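Local structure of chitinase (2CWR) at residues W37-K42 against I94-N99; V41-G46 against G62-T67; S9-V14 against T28-G33; V16-S21 against G88-E93. The protein hydrolyses chitin, and the domain described here is its chitin-binding part, a beta-sandwich of the cellulose-binding-domain family that probably holds the enzyme on its polymer. All blocks are in the same frame, centred on the assembly; numbering follows the deposited sequence.

Contact 1 of 4, residues W37-K42 against I94-N99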
loop_
_atom_site.group_PDB
_atom_site.type_symbol
_atom_site.label_atom_id
_atom_site.label_comp_id
_atom_site.label_asym_id
_atom_site.label_seq_id
_atom_site.Cartn_x
_atom_site.Cartn_y
_atom_site.Cartn_z
ATOM N N TRP A 37 -9.974 5.845 0.325
ATOM C CA TRP A 37 -9.302 4.857 1.159
ATOM C C TRP A 37 -7.916 5.201 1.689
ATOM O O TRP A 37 -7.312 6.198 1.310
ATOM C CB TRP A 37 -9.229 3.525 0.404
ATOM C CG TRP A 37 -8.653 3.643 -0.977
ATOM C CD1 TRP A 37 -9.344 3.732 -2.149
ATOM C CD2 TRP A 37 -7.265 3.686 -1.325
ATOM N NE1 TRP A 37 -8.474 3.822 -3.210
ATOM C CE2 TRP A 37 -7.190 3.797 -2.732
ATOM C CE3 TRP A 37 -6.075 3.642 -0.584
ATOM C CZ2 TRP A 37 -5.970 3.866 -3.418
ATOM C CZ3 TRP A 37 -4.860 3.711 -1.265
ATOM C CH2 TRP A 37 -4.820 3.821 -2.670
ATOM N N THR A 38 -7.429 4.341 2.578
ATOM C CA THR A 38 -6.116 4.492 3.186
ATOM C C THR A 38 -5.471 3.118 3.303
ATOM O O THR A 38 -6.116 2.168 3.738
ATOM C CB THR A 38 -6.217 5.083 4.607
ATOM O OG1 THR A 38 -6.742 6.412 4.537
ATOM C CG2 THR A 38 -4.848 5.121 5.271
ATOM N N VAL A 39 -4.211 3.008 2.897
ATOM C CA VAL A 39 -3.488 1.747 3.021
ATOM C C VAL A 39 -2.221 2.066 3.799
ATOM O O VAL A 39 -1.400 2.875 3.361
ATOM C CB VAL A 39 -3.131 1.136 1.642
ATOM C CG1 VAL A 39 -2.213 -0.066 1.826
ATOM C CG2 VAL A 39 -4.405 0.694 0.929
ATOM N N LYS A 40 -2.087 1.461 4.975
ATOM C CA LYS A 40 -0.925 1.700 5.820
ATOM C C LYS A 40 0.096 0.598 5.623
ATOM O O LYS A 40 -0.232 -0.585 5.659
ATOM C CB LYS A 40 -1.344 1.773 7.292
ATOM C CG LYS A 40 -2.281 2.933 7.596
ATOM C CD LYS A 40 -2.566 3.053 9.085
ATOM C CE LYS A 40 -3.359 4.320 9.383
ATOM N NZ LYS A 40 -3.597 4.497 10.843
ATOM N N VAL A 41 1.342 0.998 5.420
ATOM C CA VAL A 41 2.416 0.050 5.193
ATOM C C VAL A 41 3.512 0.188 6.238
ATOM O O VAL A 41 4.076 1.265 6.410
ATOM C CB VAL A 41 3.042 0.258 3.795
ATOM C CG1 VAL A 41 4.248 -0.651 3.618
ATOM C CG2 VAL A 41 2.004 -0.023 2.709
ATOM N N LYS A 42 3.801 -0.901 6.944
ATOM C CA LYS A 42 4.862 -0.881 7.943
ATOM C C LYS A 42 6.086 -1.454 7.252
ATOM O O LYS A 42 6.095 -2.618 6.847
ATOM C CB LYS A 42 4.495 -1.731 9.163
ATOM C CG LYS A 42 5.500 -1.615 10.308
ATOM C CD LYS A 42 5.114 -2.480 11.494
ATOM C CE LYS A 42 6.004 -2.195 12.702
ATOM N NZ LYS A 42 7.453 -2.371 12.399
ATOM N N ILE A 94 0.788 -4.647 5.413
ATOM C CA ILE A 94 0.083 -3.811 4.446
ATOM C C ILE A 94 -1.373 -3.941 4.853
ATOM O O ILE A 94 -1.978 -5.009 4.711
ATOM C CB ILE A 94 0.277 -4.308 3.005
ATOM C CG1 ILE A 94 1.765 -4.252 2.637
ATOM C CG2 ILE A 94 -0.533 -3.435 2.052
ATOM C CD1 ILE A 94 2.086 -4.799 1.248
ATOM N N THR A 95 -1.935 -2.850 5.364
ATOM C CA THR A 95 -3.300 -2.875 5.870
ATOM C C THR A 95 -4.235 -1.826 5.291
ATOM O O THR A 95 -3.898 -0.646 5.229
ATOM C CB THR A 95 -3.281 -2.711 7.394
ATOM O OG1 THR A 95 -2.395 -3.685 7.962
ATOM C CG2 THR A 95 -4.674 -2.892 7.969
ATOM N N LEU A 96 -5.421 -2.270 4.892
ATOM C CA LEU A 96 -6.431 -1.386 4.324
ATOM C C LEU A 96 -7.366 -0.836 5.400
ATOM O O LEU A 96 -7.877 -1.586 6.235
ATOM C CB LEU A 96 -7.256 -2.143 3.279
ATOM C CG LEU A 96 -8.524 -1.457 2.756
ATOM C CD1 LEU A 96 -8.164 -0.168 2.035
ATOM C CD2 LEU A 96 -9.255 -2.407 1.816
ATOM N N GLU A 97 -7.575 0.477 5.372
ATOM C CA GLU A 97 -8.467 1.142 6.315
ATOM C C GLU A 97 -9.439 2.028 5.546
ATOM O O GLU A 97 -9.091 2.608 4.513
ATOM C CB GLU A 97 -7.685 2.016 7.305
ATOM C CG GLU A 97 -6.810 1.249 8.287
ATOM C CD GLU A 97 -6.166 2.149 9.336
ATOM O OE1 GLU A 97 -5.397 1.632 10.173
ATOM O OE2 GLU A 97 -6.426 3.370 9.330
ATOM N N ILE A 98 -10.663 2.117 6.047
ATOM C CA ILE A 98 -11.685 2.953 5.433
ATOM C C ILE A 98 -12.466 3.603 6.564
ATOM O O ILE A 98 -12.983 2.915 7.446
ATOM C CB ILE A 98 -12.641 2.130 4.545
ATOM C CG1 ILE A 98 -11.879 1.601 3.326
ATOM C CG2 ILE A 98 -13.823 2.995 4.108
ATOM C CD1 ILE A 98 -12.737 0.852 2.329
ATOM N N ASN A 99 -12.532 4.932 6.542
ATOM C CA ASN A 99 -13.236 5.674 7.580
ATOM C C ASN A 99 -12.561 5.414 8.925
ATOM O O ASN A 99 -13.214 5.370 9.965
ATOM C CB ASN A 99 -14.706 5.247 7.633
ATOM C CG ASN A 99 -15.460 5.594 6.359
ATOM O OD1 ASN A 99 -16.599 5.166 6.163
ATOM N ND2 ASN A 99 -14.829 6.378 5.491
#

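Contact 2 of 4, residues V41-G46 against G62-T67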
loop_
_atom_site.group_PDB
_atom_site.type_symbol
_atom_site.label_atom_id
_atom_site.label_comp_id
_atom_site.label_asym_id
_atom_site.label_seq_id
_atom_site.Cartn_x
_atom_site.Cartn_y
_atom_site.Cartn_z
ATOM N N VAL A 41 1.342 0.998 5.420
ATOM C CA VAL A 41 2.416 0.050 5.193
ATOM C C VAL A 41 3.512 0.188 6.238
ATOM O O VAL A 41 4.076 1.265 6.410
ATOM C CB VAL A 41 3.042 0.258 3.795
ATOM C CG1 VAL A 41 4.248 -0.651 3.618
ATOM C CG2 VAL A 41 2.004 -0.023 2.709
ATOM N N LYS A 42 3.801 -0.901 6.944
ATOM C CA LYS A 42 4.862 -0.881 7.943
ATOM C C LYS A 42 6.086 -1.454 7.252
ATOM O O LYS A 42 6.095 -2.618 6.847
ATOM C CB LYS A 42 4.495 -1.731 9.163
ATOM C CG LYS A 42 5.500 -1.615 10.308
ATOM C CD LYS A 42 5.114 -2.480 11.494
ATOM C CE LYS A 42 6.004 -2.195 12.702
ATOM N NZ LYS A 42 7.453 -2.371 12.399
ATOM N N LEU A 43 7.111 -0.622 7.105
ATOM C CA LEU A 43 8.341 -1.016 6.435
ATOM C C LEU A 43 9.270 -1.819 7.337
ATOM O O LEU A 43 9.261 -1.658 8.558
ATOM C CB LEU A 43 9.077 0.229 5.941
ATOM C CG LEU A 43 8.304 1.120 4.965
ATOM C CD1 LEU A 43 9.014 2.456 4.808
ATOM C CD2 LEU A 43 8.173 0.405 3.632
ATOM N N ALA A 44 10.067 -2.687 6.728
ATOM C CA ALA A 44 11.025 -3.482 7.482
ATOM C C ALA A 44 12.159 -2.539 7.869
ATOM O O ALA A 44 12.296 -1.454 7.298
ATOM C CB ALA A 44 11.562 -4.617 6.627
ATOM N N PRO A 45 12.990 -2.936 8.843
ATOM C CA PRO A 45 14.105 -2.087 9.271
ATOM C C PRO A 45 14.990 -1.663 8.101
ATOM O O PRO A 45 15.358 -2.488 7.261
ATOM C CB PRO A 45 14.851 -2.980 10.261
ATOM C CG PRO A 45 13.761 -3.802 10.855
ATOM C CD PRO A 45 12.945 -4.177 9.637
ATOM N N GLY A 46 15.312 -0.374 8.042
ATOM C CA GLY A 46 16.167 0.137 6.984
ATOM C C GLY A 46 15.574 0.219 5.589
ATOM O O GLY A 46 16.278 0.552 4.634
ATOM N N GLY A 62 9.413 4.615 9.781
ATOM C CA GLY A 62 9.074 3.234 9.479
ATOM C C GLY A 62 7.652 2.957 9.017
ATOM O O GLY A 62 7.258 1.799 8.885
ATOM N N TYR A 63 6.877 4.006 8.768
ATOM C CA TYR A 63 5.500 3.835 8.317
ATOM C C TYR A 63 5.228 4.628 7.049
ATOM O O TYR A 63 5.796 5.698 6.842
ATOM C CB TYR A 63 4.518 4.273 9.407
ATOM C CG TYR A 63 4.163 3.187 10.400
ATOM C CD1 TYR A 63 3.477 2.041 9.995
ATOM C CD2 TYR A 63 4.505 3.308 11.748
ATOM C CE1 TYR A 63 3.135 1.041 10.910
ATOM C CE2 TYR A 63 4.169 2.315 12.669
ATOM C CZ TYR A 63 3.485 1.186 12.243
ATOM O OH TYR A 63 3.149 0.205 13.150
ATOM N N VAL A 64 4.361 4.090 6.201
ATOM C CA VAL A 64 3.996 4.759 4.962
ATOM C C VAL A 64 2.486 4.653 4.817
ATOM O O VAL A 64 1.902 3.605 5.088
ATOM C CB VAL A 64 4.659 4.097 3.735
ATOM C CG1 VAL A 64 4.296 4.862 2.469
ATOM C CG2 VAL A 64 6.162 4.055 3.919
ATOM N N ILE A 65 1.856 5.744 4.399
ATOM C CA ILE A 65 0.413 5.761 4.219
ATOM C C ILE A 65 0.111 6.142 2.783
ATOM O O ILE A 65 0.528 7.199 2.314
ATOM C CB ILE A 65 -0.264 6.790 5.154
ATOM C CG1 ILE A 65 0.046 6.451 6.614
ATOM C CG2 ILE A 65 -1.769 6.804 4.916
ATOM C CD1 ILE A 65 -0.510 7.454 7.595
ATOM N N PHE A 66 -0.606 5.270 2.083
ATOM C CA PHE A 66 -0.976 5.537 0.703
ATOM C C PHE A 66 -2.457 5.883 0.632
ATOM O O PHE A 66 -3.285 5.250 1.286
ATOM C CB PHE A 66 -0.690 4.316 -0.176
ATOM C CG PHE A 66 0.767 4.096 -0.452
ATOM C CD1 PHE A 66 1.464 4.959 -1.295
ATOM C CD2 PHE A 66 1.448 3.028 0.130
ATOM C CE1 PHE A 66 2.819 4.763 -1.556
ATOM C CE2 PHE A 66 2.805 2.822 -0.123
ATOM C CZ PHE A 66 3.491 3.689 -0.967
ATOM N N THR A 67 -2.769 6.908 -0.150
ATOM C CA THR A 67 -4.140 7.357 -0.352
ATOM C C THR A 67 -4.340 7.511 -1.855
ATOM O O THR A 67 -3.382 7.705 -2.601
ATOM C CB THR A 67 -4.398 8.687 0.364
ATOM O OG1 THR A 67 -3.361 9.618 0.033
ATOM C CG2 THR A 67 -4.432 8.468 1.878
HETATM O O HOH W 1 8.393 -0.313 10.910
#

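Contact 3 of 4, residues S9-V14 against T28-G33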
loop_
_atom_site.group_PDB
_atom_site.type_symbol
_atom_site.label_atom_id
_atom_site.label_comp_id
_atom_site.label_asym_id
_atom_site.label_seq_id
_atom_site.Cartn_x
_atom_site.Cartn_y
_atom_site.Cartn_z
ATOM N N SER A 9 -17.327 -3.388 3.720
ATOM C CA SER A 9 -16.758 -4.685 3.383
ATOM C C SER A 9 -15.808 -4.548 2.204
ATOM O O SER A 9 -16.008 -3.714 1.321
ATOM C CB SER A 9 -17.863 -5.684 3.032
ATOM O OG SER A 9 -18.682 -5.947 4.159
ATOM N N GLY A 10 -14.770 -5.374 2.193
ATOM C CA GLY A 10 -13.809 -5.322 1.110
ATOM C C GLY A 10 -12.598 -6.170 1.422
ATOM O O GLY A 10 -12.543 -6.835 2.459
ATOM N N SER A 11 -11.629 -6.159 0.518
ATOM C CA SER A 11 -10.413 -6.932 0.724
ATOM C C SER A 11 -9.234 -6.275 0.031
ATOM O O SER A 11 -9.398 -5.428 -0.848
ATOM C CB SER A 11 -10.583 -8.356 0.183
ATOM O OG SER A 11 -10.626 -8.370 -1.236
ATOM N N LEU A 12 -8.038 -6.668 0.444
ATOM C CA LEU A 12 -6.827 -6.144 -0.154
ATOM C C LEU A 12 -5.998 -7.303 -0.656
ATOM O O LEU A 12 -5.903 -8.333 0.001
ATOM C CB LEU A 12 -5.999 -5.350 0.870
ATOM C CG LEU A 12 -4.638 -4.813 0.385
ATOM C CD1 LEU A 12 -4.243 -3.599 1.212
ATOM C CD2 LEU A 12 -3.561 -5.902 0.481
ATOM N N GLU A 13 -5.425 -7.150 -1.842
ATOM C CA GLU A 13 -4.540 -8.175 -2.361
ATOM C C GLU A 13 -3.305 -7.464 -2.878
ATOM O O GLU A 13 -3.375 -6.328 -3.346
ATOM C CB GLU A 13 -5.201 -9.008 -3.468
ATOM C CG GLU A 13 -5.787 -8.229 -4.621
ATOM C CD GLU A 13 -6.428 -9.149 -5.649
ATOM O OE1 GLU A 13 -5.686 -9.848 -6.376
ATOM O OE2 GLU A 13 -7.675 -9.182 -5.717
ATOM N N VAL A 14 -2.165 -8.120 -2.757
ATOM C CA VAL A 14 -0.933 -7.523 -3.223
ATOM C C VAL A 14 -0.026 -8.580 -3.820
ATOM O O VAL A 14 0.118 -9.680 -3.277
ATOM C CB VAL A 14 -0.199 -6.785 -2.077
ATOM C CG1 VAL A 14 0.071 -7.734 -0.919
ATOM C CG2 VAL A 14 1.105 -6.185 -2.598
ATOM N N THR A 28 -4.155 -4.240 -5.112
ATOM C CA THR A 28 -5.494 -4.149 -5.679
ATOM C C THR A 28 -6.467 -4.157 -4.517
ATOM O O THR A 28 -6.403 -5.029 -3.651
ATOM C CB THR A 28 -5.831 -5.328 -6.604
ATOM O OG1 THR A 28 -4.926 -5.341 -7.711
ATOM C CG2 THR A 28 -7.261 -5.192 -7.135
ATOM N N LEU A 29 -7.358 -3.171 -4.494
ATOM C CA LEU A 29 -8.349 -3.066 -3.437
ATOM C C LEU A 29 -9.714 -3.431 -4.003
ATOM O O LEU A 29 -10.177 -2.825 -4.968
ATOM C CB LEU A 29 -8.394 -1.638 -2.888
ATOM C CG LEU A 29 -7.077 -1.048 -2.378
ATOM C CD1 LEU A 29 -7.323 0.353 -1.823
ATOM C CD2 LEU A 29 -6.499 -1.947 -1.298
ATOM N N ASN A 30 -10.345 -4.434 -3.406
ATOM C CA ASN A 30 -11.663 -4.871 -3.841
ATOM C C ASN A 30 -12.651 -4.310 -2.830
ATOM O O ASN A 30 -12.870 -4.887 -1.767
ATOM C CB ASN A 30 -11.708 -6.396 -3.877
ATOM C CG ASN A 30 -10.623 -6.981 -4.766
ATOM O OD1 ASN A 30 -10.600 -6.742 -5.973
ATOM N ND2 ASN A 30 -9.713 -7.741 -4.169
ATOM N N LEU A 31 -13.237 -3.168 -3.176
ATOM C CA LEU A 31 -14.167 -2.476 -2.297
ATOM C C LEU A 31 -15.628 -2.626 -2.707
ATOM O O LEU A 31 -15.934 -2.931 -3.860
ATOM C CB LEU A 31 -13.799 -0.992 -2.253
ATOM C CG LEU A 31 -12.297 -0.718 -2.094
ATOM C CD1 LEU A 31 -12.034 0.776 -2.104
ATOM C CD2 LEU A 31 -11.796 -1.342 -0.802
ATOM N N ASP A 32 -16.523 -2.394 -1.753
ATOM C CA ASP A 32 -17.956 -2.494 -2.003
ATOM C C ASP A 32 -18.519 -1.147 -2.447
ATOM O O ASP A 32 -19.722 -0.907 -2.369
ATOM C CB ASP A 32 -18.685 -2.976 -0.741
ATOM C CG ASP A 32 -18.601 -1.984 0.407
ATOM O OD1 ASP A 32 -17.962 -0.924 0.245
ATOM O OD2 ASP A 32 -19.177 -2.265 1.481
ATOM N N GLY A 33 -17.632 -0.271 -2.915
ATOM C CA GLY A 33 -18.039 1.047 -3.372
ATOM C C GLY A 33 -16.827 1.934 -3.584
ATOM O O GLY A 33 -15.698 1.444 -3.637
#

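Contact 4 of 4, residues V16-S21 against G88-E93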
loop_
_atom_site.group_PDB
_atom_site.type_symbol
_atom_site.label_atom_id
_atom_site.label_comp_id
_atom_site.label_asym_id
_atom_site.label_seq_id
_atom_site.Cartn_x
_atom_site.Cartn_y
_atom_site.Cartn_z
ATOM N N VAL A 16 3.760 -9.438 -4.897
ATOM C CA VAL A 16 5.110 -9.014 -4.544
ATOM C C VAL A 16 6.193 -9.651 -5.409
ATOM O O VAL A 16 6.160 -10.848 -5.691
ATOM C CB VAL A 16 5.418 -9.352 -3.071
ATOM C CG1 VAL A 16 6.767 -8.768 -2.671
ATOM C CG2 VAL A 16 4.308 -8.824 -2.175
ATOM N N ASN A 17 7.150 -8.831 -5.826
ATOM C CA ASN A 17 8.271 -9.287 -6.636
ATOM C C ASN A 17 9.534 -8.716 -6.005
ATOM O O ASN A 17 9.856 -7.541 -6.186
ATOM C CB ASN A 17 8.125 -8.795 -8.078
ATOM C CG ASN A 17 9.371 -9.039 -8.905
ATOM O OD1 ASN A 17 9.960 -10.120 -8.864
ATOM N ND2 ASN A 17 9.776 -8.033 -9.672
ATOM N N ASP A 18 10.237 -9.552 -5.246
ATOM C CA ASP A 18 11.456 -9.127 -4.566
ATOM C C ASP A 18 12.684 -9.571 -5.353
ATOM O O ASP A 18 12.770 -10.717 -5.791
ATOM C CB ASP A 18 11.489 -9.715 -3.150
ATOM C CG ASP A 18 12.668 -9.217 -2.336
ATOM O OD1 ASP A 18 13.817 -9.598 -2.644
ATOM O OD2 ASP A 18 12.441 -8.441 -1.384
ATOM N N TRP A 19 13.633 -8.655 -5.530
ATOM C CA TRP A 19 14.846 -8.955 -6.283
ATOM C C TRP A 19 16.121 -8.732 -5.479
ATOM O O TRP A 19 17.176 -8.446 -6.046
ATOM C CB TRP A 19 14.878 -8.116 -7.567
ATOM C CG TRP A 19 14.783 -6.636 -7.332
ATOM C CD1 TRP A 19 15.769 -5.811 -6.873
ATOM C CD2 TRP A 19 13.626 -5.809 -7.529
ATOM N NE1 TRP A 19 15.299 -4.520 -6.772
ATOM C CE2 TRP A 19 13.988 -4.492 -7.168
ATOM C CE3 TRP A 19 12.319 -6.055 -7.975
ATOM C CZ2 TRP A 19 13.089 -3.420 -7.239
ATOM C CZ3 TRP A 19 11.423 -4.988 -8.046
ATOM C CH2 TRP A 19 11.816 -3.686 -7.679
ATOM N N GLY A 20 16.021 -8.861 -4.159
ATOM C CA GLY A 20 17.185 -8.686 -3.306
ATOM C C GLY A 20 17.299 -7.325 -2.648
ATOM O O GLY A 20 16.996 -7.172 -1.464
ATOM N N SER A 21 17.741 -6.335 -3.417
ATOM C CA SER A 21 17.912 -4.977 -2.912
ATOM C C SER A 21 16.602 -4.198 -2.916
ATOM O O SER A 21 16.505 -3.122 -2.322
ATOM C CB SER A 21 18.943 -4.234 -3.762
ATOM O OG SER A 21 18.525 -4.164 -5.116
ATOM N N GLY A 88 15.733 -9.637 2.329
ATOM C CA GLY A 88 14.688 -10.188 3.174
ATOM C C GLY A 88 13.423 -9.385 2.911
ATOM O O GLY A 88 13.463 -8.430 2.136
ATOM N N ASP A 89 12.311 -9.750 3.542
ATOM C CA ASP A 89 11.059 -9.022 3.325
ATOM C C ASP A 89 11.250 -7.529 3.569
ATOM O O ASP A 89 11.753 -7.122 4.617
ATOM C CB ASP A 89 9.956 -9.554 4.243
ATOM C CG ASP A 89 9.590 -10.991 3.937
ATOM O OD1 ASP A 89 9.672 -11.384 2.755
ATOM O OD2 ASP A 89 9.207 -11.721 4.874
ATOM N N LYS A 90 10.840 -6.722 2.592
ATOM C CA LYS A 90 10.972 -5.269 2.665
ATOM C C LYS A 90 9.823 -4.625 3.429
ATOM O O LYS A 90 9.944 -3.504 3.925
ATOM C CB LYS A 90 11.016 -4.682 1.250
ATOM C CG LYS A 90 12.075 -5.293 0.347
ATOM C CD LYS A 90 13.474 -4.957 0.833
ATOM C CE LYS A 90 14.536 -5.579 -0.063
ATOM N NZ LYS A 90 14.472 -7.067 -0.054
ATOM N N VAL A 91 8.705 -5.339 3.511
ATOM C CA VAL A 91 7.517 -4.843 4.193
ATOM C C VAL A 91 7.032 -5.850 5.227
ATOM O O VAL A 91 7.068 -7.056 4.992
ATOM C CB VAL A 91 6.392 -4.565 3.167
ATOM C CG1 VAL A 91 5.103 -4.211 3.875
ATOM C CG2 VAL A 91 6.816 -3.437 2.238
ATOM N N GLU A 92 6.579 -5.351 6.373
ATOM C CA GLU A 92 6.101 -6.220 7.443
ATOM C C GLU A 92 4.584 -6.307 7.473
ATOM O O GLU A 92 4.019 -7.324 7.881
ATOM C CB GLU A 92 6.600 -5.713 8.798
ATOM C CG GLU A 92 8.092 -5.443 8.838
ATOM C CD GLU A 92 8.584 -5.115 10.228
ATOM O OE1 GLU A 92 7.751 -4.724 11.076
ATOM O OE2 GLU A 92 9.803 -5.237 10.468
ATOM N N GLU A 93 3.925 -5.240 7.040
ATOM C CA GLU A 93 2.472 -5.220 7.045
ATOM C C GLU A 93 1.892 -4.243 6.032
ATOM O O GLU A 93 2.434 -3.162 5.812
ATOM C CB GLU A 93 1.969 -4.856 8.444
ATOM C CG GLU A 93 0.456 -4.854 8.582
ATOM C CD GLU A 93 -0.004 -4.447 9.970
ATOM O OE1 GLU A 93 0.384 -5.122 10.948
ATOM O OE2 GLU A 93 -0.757 -3.454 10.083
HETATM O O HOH W 2 10.069 -8.095 -0.036
HETATM O O HOH W 3 15.381 -10.011 -0.235
#

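Contact 1 of 4, residues W37-K42 against I94-N99
Two neighbouring antiparallel strands, 38-43 and 91-98, meet here in the five-stranded sheet of a beta-sandwich domain. T38 with E97 and K40 with T95 are the hydrogen-bonded pairs. V39 with L96 and V41 with I94 are the non-hydrogen-bonded pairs between and beyond them. The bonds of the K40-T95 pair are short, with K40 N to T95 O at 2.8 Å. In the other pair E97 N reaches T38 O almost straight, whereas T38 N meets E97 O at 3.1 Å and on a more bent path.

V39, V41, I94 and L96 share the inner face of the sheet. V39 CG1 lies 3.8 Å from I94 CG2. The other branch, V39 CG2, meets L96 CD1 at 4.0 Å. With its CG anti to the backbone N (chi1 169°), L96 also brings CD1 to 3.5 Å from T38 O. W37, at the end of the pairing, turns its indole into the core, where it stacks on F79 and gives its NE1 proton to N72 O.

T38, K40, T95 and E97 occupy the other face. T95 OG1 is bonded to E93. K40 and E97 are diagonal neighbours, and both chains stay extended beyond CG. K40 NZ is 3.4 Å from both E97 OE1 and OE2, a long salt bridge with a weak hydrogen bond to OE1. With an alanine at K40 the E97 carboxylate would probably lose its cation across the strands and the carbons CD and CE that lie against it. K40 CE comes closer than the ammonium, 3.2 Å from E97 OE2.

Contact 2 of 4, residues V41-G46 against G62-T67
K42 CG lies anti to the backbone N (chi1 -173°), and the chain stays extended to CE before bending at chi4. Y63, with chi1 at -87°, brings its ring against this chain. The two residues form an antiparallel non-hydrogen-bonded pair, and their side chains cross at a slant on the outer face of the sheet. Y63 CE1 comes to 3.5 Å from K42 CB. Farther out, Y63 OH lies 3.7 Å from K42 CD. The lysine carbons CB to CE pass close to the ring and its hydroxyl, while the bend at chi4 turns the ammonium away from the hydroxyl, to E92 in a salt bridge.

V41 and V64 form the hydrogen-bonded pair on the inner face. V41 N to V64 O is short, 2.7 Å, and the return bond from V64 N to V41 O is more bent. V41 CG2 touches the edge of the F66 ring, 4.0 Å from CD2. V64 CG1, from the same strand as F66, lies over one face of that ring near its rim. The ring also stacks on F81 of the opposing sheet. L43 CD1 presses on V64 CG2 at 3.4 Å, tighter than a usual van der Waals contact.

The strand pairing ends with L43 N donating to G62 O at 3.0 Å. A water accepts from K42 NZ at 2.7 Å and also lies near L43 O and G62 O, though its protons cannot serve every acceptor around it. The contact is therefore two-sided: apolar packing toward the core, and outside it, beside a tyrosine, a lysine ammonium that meets the E92 carboxylate, which would probably offset its charge, and a water.

Contact 3 of 4, residues S9-V14 against T28-G33
Backbone bonds between S11 and N30 and between E13 and T28 hold these strands together. They form the two hydrogen-bonded antiparallel pairs, with S11 N to N30 O at 2.9 Å and T28 N to E13 O at 2.8 Å. G10 faces L31 in a non-hydrogen-bonded pair, and a side chain at G10 would run into N30 O.

Side-chain bonds centre on the N30 amide. Its ND2 gives one proton to S11 OG at 3.1 Å and the other to E13 OE2 at 2.9 Å. Both partners lie close to the amide plane. The E13 carboxylate receives its bond on the anti lone pair and is turned 61° from that plane. A leucine in place of N30 would probably leave S11 OG and E13 OE2 without their shared donor and the carboxylate freer to turn. At the open end S9 N donates to D32 OD2 at 3.1 Å, from above the carboxylate plane, while D32 OD1 is bonded to Y35.

Carbon contacts occur on both faces, but the apolar pair is L12 with L29 on the inner one. E13 CG, placed by chi1 of 54°, lies alongside T28 with 3.5 Å to its CB. On the inner face L12 CD1 meets L29 CD2 at 3.8 Å. L12 continues onto I94 and L96 of the other sheet, and L29 onto W37.

This is a beta hairpin, 10-18 with 22-31, at the edge of the four-stranded sheet of the sandwich.

Contact 4 of 4, residues V16-S21 against G88-E93
The D18 carboxylate is the flat group that meets K90, and it is used differently at its two oxygens. OD2 takes the K90 ammonium on its syn lone pair, at 2.8 Å from NZ. OD1 accepts from G20 N at 2.8 Å, with the donor 38° out of the carboxylate plane. This second bond spans two residues and makes an Asx turn. In the same turn the W19 indole has N17 ND2 and S21 OG at its edge, in plane.

K90 reaches the turn by bending twice, at chi2 (-67°) and at chi4 (-63°). Its ammonium then has three close acceptors. Besides the salt bridge to D18, NZ donates to G20 O at 2.9 Å, from above the carbonyl plane, and to G88 O of its own segment at 2.8 Å, in the carbonyl plane. P86 O adds a weak bond. These partners would probably fix the rotation of the ammonium and balance its charge, on a lysine that is buried as a whole. K90 CE lies against the backbone, 3.8 Å from S21 C.

Two waters reinforce the contact. One donates to D18 OD2 and accepts from K90 N. The other accepts from G88 N at 2.6 Å and lies 2.9 Å from D18 OD1.

The contact ties the turn between strands 10-18 and 22-31 to the connection leading from strand 76-84 into strand 91-98. K90 packs on Y25 and V83 and bonds through its backbone to A44. Just beyond, E92 and E93 form a classic beta bulge opposite K42 of strand 38-43.

How the contacts relate
Contacts 1 and 2 lie on the two flanks of strand 38-43 and share V41 and K42, their centres 11 Å apart. V39 O and F66 N, probably hydrogen-bonded at 2.8 Å, join them directly. Contact 3 belongs to the opposing sheet and meets contact 1 across the core: L29 CD1 is 3.4 Å from W37 CD2. Contact 4 bridges the sheets at the other end of the domain, about 22 Å from contact 3 between centres, though both use strand 10-18. It reaches contacts 1 and 2 through K42, whose NZ is 2.7 Å from E92 OE1. No sugar is present among these contacts, so their relation to the chitin-binding surface remains open.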